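Side-chain contacts in possible prolidase (Bifidobacterium longum NCC2705, PDB 2P9B), which is a putative metal-dependent amidohydrolase, probably a hydrolase of carbon-nitrogen bonds, whose exact substrate is not established: residues V129-T134 against L386-E391; E251-S256 against G276-N281. All blocks are in the same frame, centred on the assembly; numbering follows the deposited sequence.

Contact 1 (V129-T134 against L386-E391); sequences VTTIRT and LGVDAE
The guanidinium of R133 is gripped at all three nitrogens, and L386 lies across one of its faces. NE donates to the backbone oxygen of A76, NH1 hydrogen-bonds T263 OG1, and NH2 forms a salt bridge with E265 OE2. R133 also lies near, without touching, a possible metal site of H77, H79 and D345. Its polar partners fix the rotation of the flat group, and the CD2 methyl of L386 sits above the plane, offset toward the rim and 3.7 Å from NE. The rest of the arginine also bears on this methyl: CD2 of L386 is 3.9 Å from CD and 4.0 Å from CB of R133. The bend at chi3 (59°) brings NE, like CB and CD, against the methyl. The other branch of L386 serves T131, whose CG2 comes within 4.2 Å of CD1 as the two side chains slide past each other in opposite directions. With chi1 at -60°, T131 sends its methyl toward the loop and leaves OG1 beside the backbone N, where R158 NH1 bonds it. V388 adds a looser apolar touch, its CG2 lying 4.5 Å from T131 CG2. Between the two loop residues, G387 has the positive phi of a Schellman motif that ends the preceding helix, and the 3.0 Å bond from E391 N to V388 O closes the following turn. No hydrogen bond crosses between the segments, so the buried contact rests on packing alone. Strand 129-134 runs parallel between strands 68-78 and 158-160, and L386 touches I74 and L160 on these two neighbours. The loop after helix 371-385 thus lies across strands 68-78, 129-134 and 158-160, in a region assigned to the TIM-barrel amidohydrolase family.

Contact 2 (E251-S256 against G276-N281); sequences EGVRRS and GMFRHN
V253 and F278 meet with their side chains at about a right angle. CG1 of V253 approaches the ring obliquely and touches it at CE2, 4.2 Å away, in a purely apolar contact. CG1 stands anti to the backbone N of V253 (chi1 172°), which directs this branch across to the phenylalanine. Although the first bond of F278 does not aim at helix 250-259, the ring carries CE2 over to it. Beside this pair, the first bond of selenomethionine M277 is directed toward the other helix. The side chain runs out extended as far as SE and then bends at chi3 (68°), so that CE turns over the backbone of R254 and comes to 4.0 Å from its O. SE itself comes to 4.3 Å from R254 CG. R254 starts out away from M277, and its NE forms a salt bridge with E273, one turn before M277 on the same helix, adding a charged link between the helices on the partly exposed side of the contact. Two side-chain bonds lie within helix 250-259. R255 NE donates to the anti lone pair of E251 OE2 at 2.8 Å, nearly in the guanidinium plane, while R255 NH1 also bonds M224 O. G252 O accepts both the amide and the hydroxyl of S256, from opposite faces of its carbonyl plane, the OG bond being 2.8 Å long. Beneath the two helices runs strand 263-264, whose I264 touches both V253 and F278, while L257 in the next turn of helix 250-259 packs on M277 and F278. The helices follow strands 243-247 and 263-264 respectively, and the contact therefore joins the helices of two successive beta-alpha units on one side of the parallel sheet.

In the fold
From the N terminus the chain first builds small strands, then passes through strand 68-78 to strand 129-134, where contact 1 begins. It does not close until the loop at 386-391, some 250 residues later, so most of the amidohydrolase region lies between its two segments. Contact 2 is nested inside this long loop: 251-256 and 276-281 are separated by only 19 residues, which hold strand 263-264. The wide closure ties an early strand to the end of helix 371-385, whereas the short one joins neighbouring helices. The centres of contact 1 and contact 2 are about 23 Å apart, and the two do not touch; T263 and E265, which bind R133, belong to the stretch that contact 2 encloses.

Contact 1 (V129-T134 against L386-E391)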
loop_
_atom_site.group_PDB
_atom_site.type_symbol
_atom_site.label_atom_id
_atom_site.label_comp_id
_atom_site.label_asym_id
_atom_site.label_seq_id
_atom_site.Cartn_x
_atom_site.Cartn_y
_atom_site.Cartn_z
ATOM N N VAL A 129 -1.499 8.983 -4.099
ATOM C CA VAL A 129 -0.643 8.004 -3.422
ATOM C C VAL A 129 0.829 8.360 -3.653
ATOM O O VAL A 129 1.335 8.239 -4.766
ATOM C CB VAL A 129 -0.911 6.596 -3.968
ATOM C CG1 VAL A 129 -0.122 5.571 -3.178
ATOM C CG2 VAL A 129 -2.397 6.299 -3.897
ATOM N N THR A 130 1.515 8.783 -2.593
ATOM C CA THR A 130 2.903 9.206 -2.703
ATOM C C THR A 130 3.965 8.153 -2.402
ATOM O O THR A 130 5.148 8.380 -2.646
ATOM C CB THR A 130 3.141 10.451 -1.833
ATOM O OG1 THR A 130 2.615 10.224 -0.521
ATOM C CG2 THR A 130 2.440 11.656 -2.439
ATOM N N THR A 131 3.547 7.008 -1.874
ATOM C CA THR A 131 4.463 5.916 -1.598
ATOM C C THR A 131 3.711 4.634 -1.916
ATOM O O THR A 131 2.539 4.500 -1.567
ATOM C CB THR A 131 4.905 5.862 -0.115
ATOM O OG1 THR A 131 5.559 7.085 0.242
ATOM C CG2 THR A 131 5.877 4.702 0.111
ATOM N N ILE A 132 4.380 3.709 -2.594
ATOM C CA ILE A 132 3.770 2.436 -2.935
ATOM C C ILE A 132 4.788 1.329 -2.777
ATOM O O ILE A 132 5.997 1.576 -2.788
ATOM C CB ILE A 132 3.265 2.382 -4.419
ATOM C CG1 ILE A 132 4.442 2.505 -5.397
ATOM C CG2 ILE A 132 2.244 3.471 -4.662
ATOM C CD1 ILE A 132 4.041 2.327 -6.864
ATOM N N ARG A 133 4.292 0.111 -2.593
ATOM C CA ARG A 133 5.152 -1.058 -2.531
ATOM C C ARG A 133 4.573 -1.997 -3.568
ATOM O O ARG A 133 3.376 -2.267 -3.548
ATOM C CB ARG A 133 5.112 -1.765 -1.175
ATOM C CG ARG A 133 5.842 -3.121 -1.230
ATOM C CD ARG A 133 5.882 -3.838 0.109
ATOM N NE ARG A 133 4.541 -4.105 0.625
ATOM C CZ ARG A 133 4.276 -4.948 1.618
ATOM N NH1 ARG A 133 5.259 -5.618 2.202
ATOM N NH2 ARG A 133 3.026 -5.108 2.038
ATOM N N THR A 134 5.395 -2.463 -4.501
ATOM C CA THR A 134 4.887 -3.424 -5.469
ATOM C C THR A 134 5.148 -4.793 -4.847
ATOM O O THR A 134 6.104 -4.964 -4.087
ATOM C CB THR A 134 5.610 -3.331 -6.841
ATOM O OG1 THR A 134 7.010 -3.605 -6.686
ATOM C CG2 THR A 134 5.410 -1.954 -7.446
ATOM N N LEU A 386 6.043 -0.036 6.079
ATOM C CA LEU A 386 6.979 -0.072 4.953
ATOM C C LEU A 386 8.384 0.395 5.313
ATOM O O LEU A 386 9.282 0.403 4.459
ATOM C CB LEU A 386 6.444 0.768 3.793
ATOM C CG LEU A 386 5.106 0.314 3.206
ATOM C CD1 LEU A 386 4.777 1.157 1.986
ATOM C CD2 LEU A 386 5.179 -1.151 2.821
ATOM N N GLY A 387 8.572 0.783 6.571
ATOM C CA GLY A 387 9.879 1.229 7.028
ATOM C C GLY A 387 10.331 2.592 6.533
ATOM O O GLY A 387 11.535 2.867 6.462
ATOM N N VAL A 388 9.383 3.461 6.202
ATOM C CA VAL A 388 9.730 4.789 5.712
ATOM C C VAL A 388 9.149 5.909 6.581
ATOM O O VAL A 388 9.095 7.062 6.160
ATOM C CB VAL A 388 9.242 4.981 4.257
ATOM C CG1 VAL A 388 9.996 4.030 3.329
ATOM C CG2 VAL A 388 7.741 4.717 4.171
ATOM N N ASP A 389 8.744 5.568 7.800
ATOM C CA ASP A 389 8.150 6.545 8.704
ATOM C C ASP A 389 9.079 7.689 9.090
ATOM O O ASP A 389 8.620 8.746 9.509
ATOM C CB ASP A 389 7.637 5.853 9.970
ATOM C CG ASP A 389 8.693 5.007 10.640
ATOM O OD1 ASP A 389 9.157 4.022 10.020
ATOM O OD2 ASP A 389 9.061 5.327 11.789
ATOM N N ALA A 390 10.380 7.482 8.953
ATOM C CA ALA A 390 11.322 8.535 9.295
ATOM C C ALA A 390 11.278 9.644 8.250
ATOM O O ALA A 390 11.570 10.803 8.548
ATOM C CB ALA A 390 12.734 7.966 9.397
ATOM N N GLU A 391 10.893 9.298 7.025
ATOM C CA GLU A 391 10.860 10.293 5.963
ATOM C C GLU A 391 9.486 10.684 5.431
ATOM O O GLU A 391 9.356 11.703 4.756
ATOM C CB GLU A 391 11.738 9.825 4.800
ATOM C CG GLU A 391 11.186 8.641 4.037
ATOM C CD GLU A 391 12.173 8.096 3.022
ATOM O OE1 GLU A 391 12.786 8.905 2.292
ATOM O OE2 GLU A 391 12.332 6.859 2.954
#

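Contact 2 (E251-S256 against G276-N281)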
loop_
_atom_site.group_PDB
_atom_site.type_symbol
_atom_site.label_atom_id
_atom_site.label_comp_id
_atom_site.label_asym_id
_atom_site.label_seq_id
_atom_site.Cartn_x
_atom_site.Cartn_y
_atom_site.Cartn_z
ATOM N N GLU A 251 -3.346 -21.746 7.989
ATOM C CA GLU A 251 -2.099 -22.492 7.920
ATOM C C GLU A 251 -1.031 -21.670 7.204
ATOM O O GLU A 251 0.127 -21.643 7.625
ATOM C CB GLU A 251 -2.301 -23.822 7.194
ATOM C CG GLU A 251 -1.053 -24.695 7.145
ATOM C CD GLU A 251 -0.430 -24.930 8.518
ATOM O OE1 GLU A 251 -1.171 -24.958 9.521
ATOM O OE2 GLU A 251 0.804 -25.109 8.591
ATOM N N GLY A 252 -1.427 -20.997 6.127
ATOM C CA GLY A 252 -0.491 -20.179 5.377
ATOM C C GLY A 252 -0.010 -19.007 6.203
ATOM O O GLY A 252 1.175 -18.661 6.205
ATOM N N VAL A 253 -0.937 -18.385 6.918
ATOM C CA VAL A 253 -0.590 -17.253 7.760
ATOM C C VAL A 253 0.346 -17.716 8.868
ATOM O O VAL A 253 1.365 -17.080 9.134
ATOM C CB VAL A 253 -1.859 -16.619 8.363
ATOM C CG1 VAL A 253 -1.486 -15.559 9.389
ATOM C CG2 VAL A 253 -2.694 -16.004 7.242
ATOM N N ARG A 254 0.010 -18.845 9.487
ATOM C CA ARG A 254 0.822 -19.390 10.570
ATOM C C ARG A 254 2.259 -19.651 10.129
ATOM O O ARG A 254 3.203 -19.235 10.799
ATOM C CB ARG A 254 0.197 -20.685 11.101
ATOM C CG ARG A 254 0.846 -21.218 12.369
ATOM C CD ARG A 254 -0.027 -22.284 13.007
ATOM N NE ARG A 254 0.496 -22.735 14.294
ATOM C CZ ARG A 254 1.548 -23.536 14.442
ATOM N NH1 ARG A 254 2.200 -23.989 13.377
ATOM N NH2 ARG A 254 1.944 -23.887 15.659
ATOM N N ARG A 255 2.422 -20.340 9.003
ATOM C CA ARG A 255 3.754 -20.650 8.496
ATOM C C ARG A 255 4.536 -19.392 8.158
ATOM O O ARG A 255 5.735 -19.307 8.429
ATOM C CB ARG A 255 3.669 -21.532 7.251
ATOM C CG ARG A 255 3.099 -22.914 7.500
ATOM C CD ARG A 255 3.196 -23.765 6.248
ATOM N NE ARG A 255 2.568 -25.071 6.428
ATOM C CZ ARG A 255 2.619 -26.051 5.530
ATOM N NH1 ARG A 255 3.271 -25.873 4.387
ATOM N NH2 ARG A 255 2.021 -27.211 5.775
ATOM N N SER A 256 3.856 -18.418 7.558
ATOM C CA SER A 256 4.507 -17.167 7.179
ATOM C C SER A 256 5.021 -16.437 8.414
ATOM O O SER A 256 6.153 -15.960 8.435
ATOM C CB SER A 256 3.527 -16.263 6.429
ATOM O OG SER A 256 3.128 -16.852 5.200
ATOM N N GLY A 276 -0.879 -13.395 18.671
ATOM C CA GLY A 276 0.348 -13.233 19.422
ATOM C C GLY A 276 1.566 -13.213 18.513
ATOM O O GLY A 276 2.530 -12.495 18.790
HETATM N N MSE A 277 1.516 -13.994 17.432
HETATM C CA MSE A 277 2.621 -14.071 16.472
HETATM C C MSE A 277 2.769 -12.767 15.674
HETATM O O MSE A 277 3.868 -12.427 15.232
HETATM C CB MSE A 277 2.427 -15.267 15.530
HETATM C CG MSE A 277 2.294 -16.608 16.253
HETATM SE SE MSE A 277 2.292 -18.154 15.053
HETATM C CE MSE A 277 4.149 -17.978 14.507
ATOM N N PHE A 278 1.669 -12.035 15.505
ATOM C CA PHE A 278 1.698 -10.743 14.811
ATOM C C PHE A 278 2.342 -9.721 15.756
ATOM O O PHE A 278 3.276 -9.007 15.389
ATOM C CB PHE A 278 0.273 -10.268 14.482
ATOM C CG PHE A 278 -0.235 -10.713 13.135
ATOM C CD1 PHE A 278 0.202 -10.087 11.971
ATOM C CD2 PHE A 278 -1.169 -11.738 13.032
ATOM C CE1 PHE A 278 -0.287 -10.474 10.720
ATOM C CE2 PHE A 278 -1.667 -12.135 11.788
ATOM C CZ PHE A 278 -1.223 -11.499 10.629
ATOM N N ARG A 279 1.834 -9.675 16.984
ATOM C CA ARG A 279 2.319 -8.740 18.005
ATOM C C ARG A 279 3.804 -8.817 18.296
ATOM O O ARG A 279 4.483 -7.793 18.377
ATOM C CB ARG A 279 1.565 -8.944 19.321
ATOM C CG ARG A 279 0.236 -8.237 19.399
ATOM C CD ARG A 279 -0.431 -8.509 20.733
ATOM N NE ARG A 279 -1.786 -7.974 20.781
ATOM C CZ ARG A 279 -2.790 -8.562 21.418
ATOM N NH1 ARG A 279 -2.589 -9.707 22.063
ATOM N NH2 ARG A 279 -3.994 -8.011 21.414
ATOM N N HIS A 280 4.300 -10.034 18.481
ATOM C CA HIS A 280 5.709 -10.252 18.775
ATOM C C HIS A 280 6.238 -11.376 17.904
ATOM O O HIS A 280 5.952 -12.548 18.141
ATOM C CB HIS A 280 5.894 -10.607 20.254
ATOM C CG HIS A 280 5.412 -9.545 21.193
ATOM N ND1 HIS A 280 5.978 -8.289 21.251
ATOM C CD2 HIS A 280 4.409 -9.547 22.103
ATOM C CE1 HIS A 280 5.343 -7.563 22.155
ATOM N NE2 HIS A 280 4.386 -8.304 22.687
ATOM N N ASN A 281 7.006 -11.004 16.888
ATOM C CA ASN A 281 7.586 -11.964 15.963
ATOM C C ASN A 281 9.097 -11.781 16.024
ATOM O O ASN A 281 9.649 -10.900 15.370
ATOM C CB ASN A 281 7.087 -11.689 14.548
ATOM C CG ASN A 281 7.414 -12.808 13.593
ATOM O OD1 ASN A 281 8.391 -13.532 13.779
ATOM N ND2 ASN A 281 6.605 -12.949 12.555
#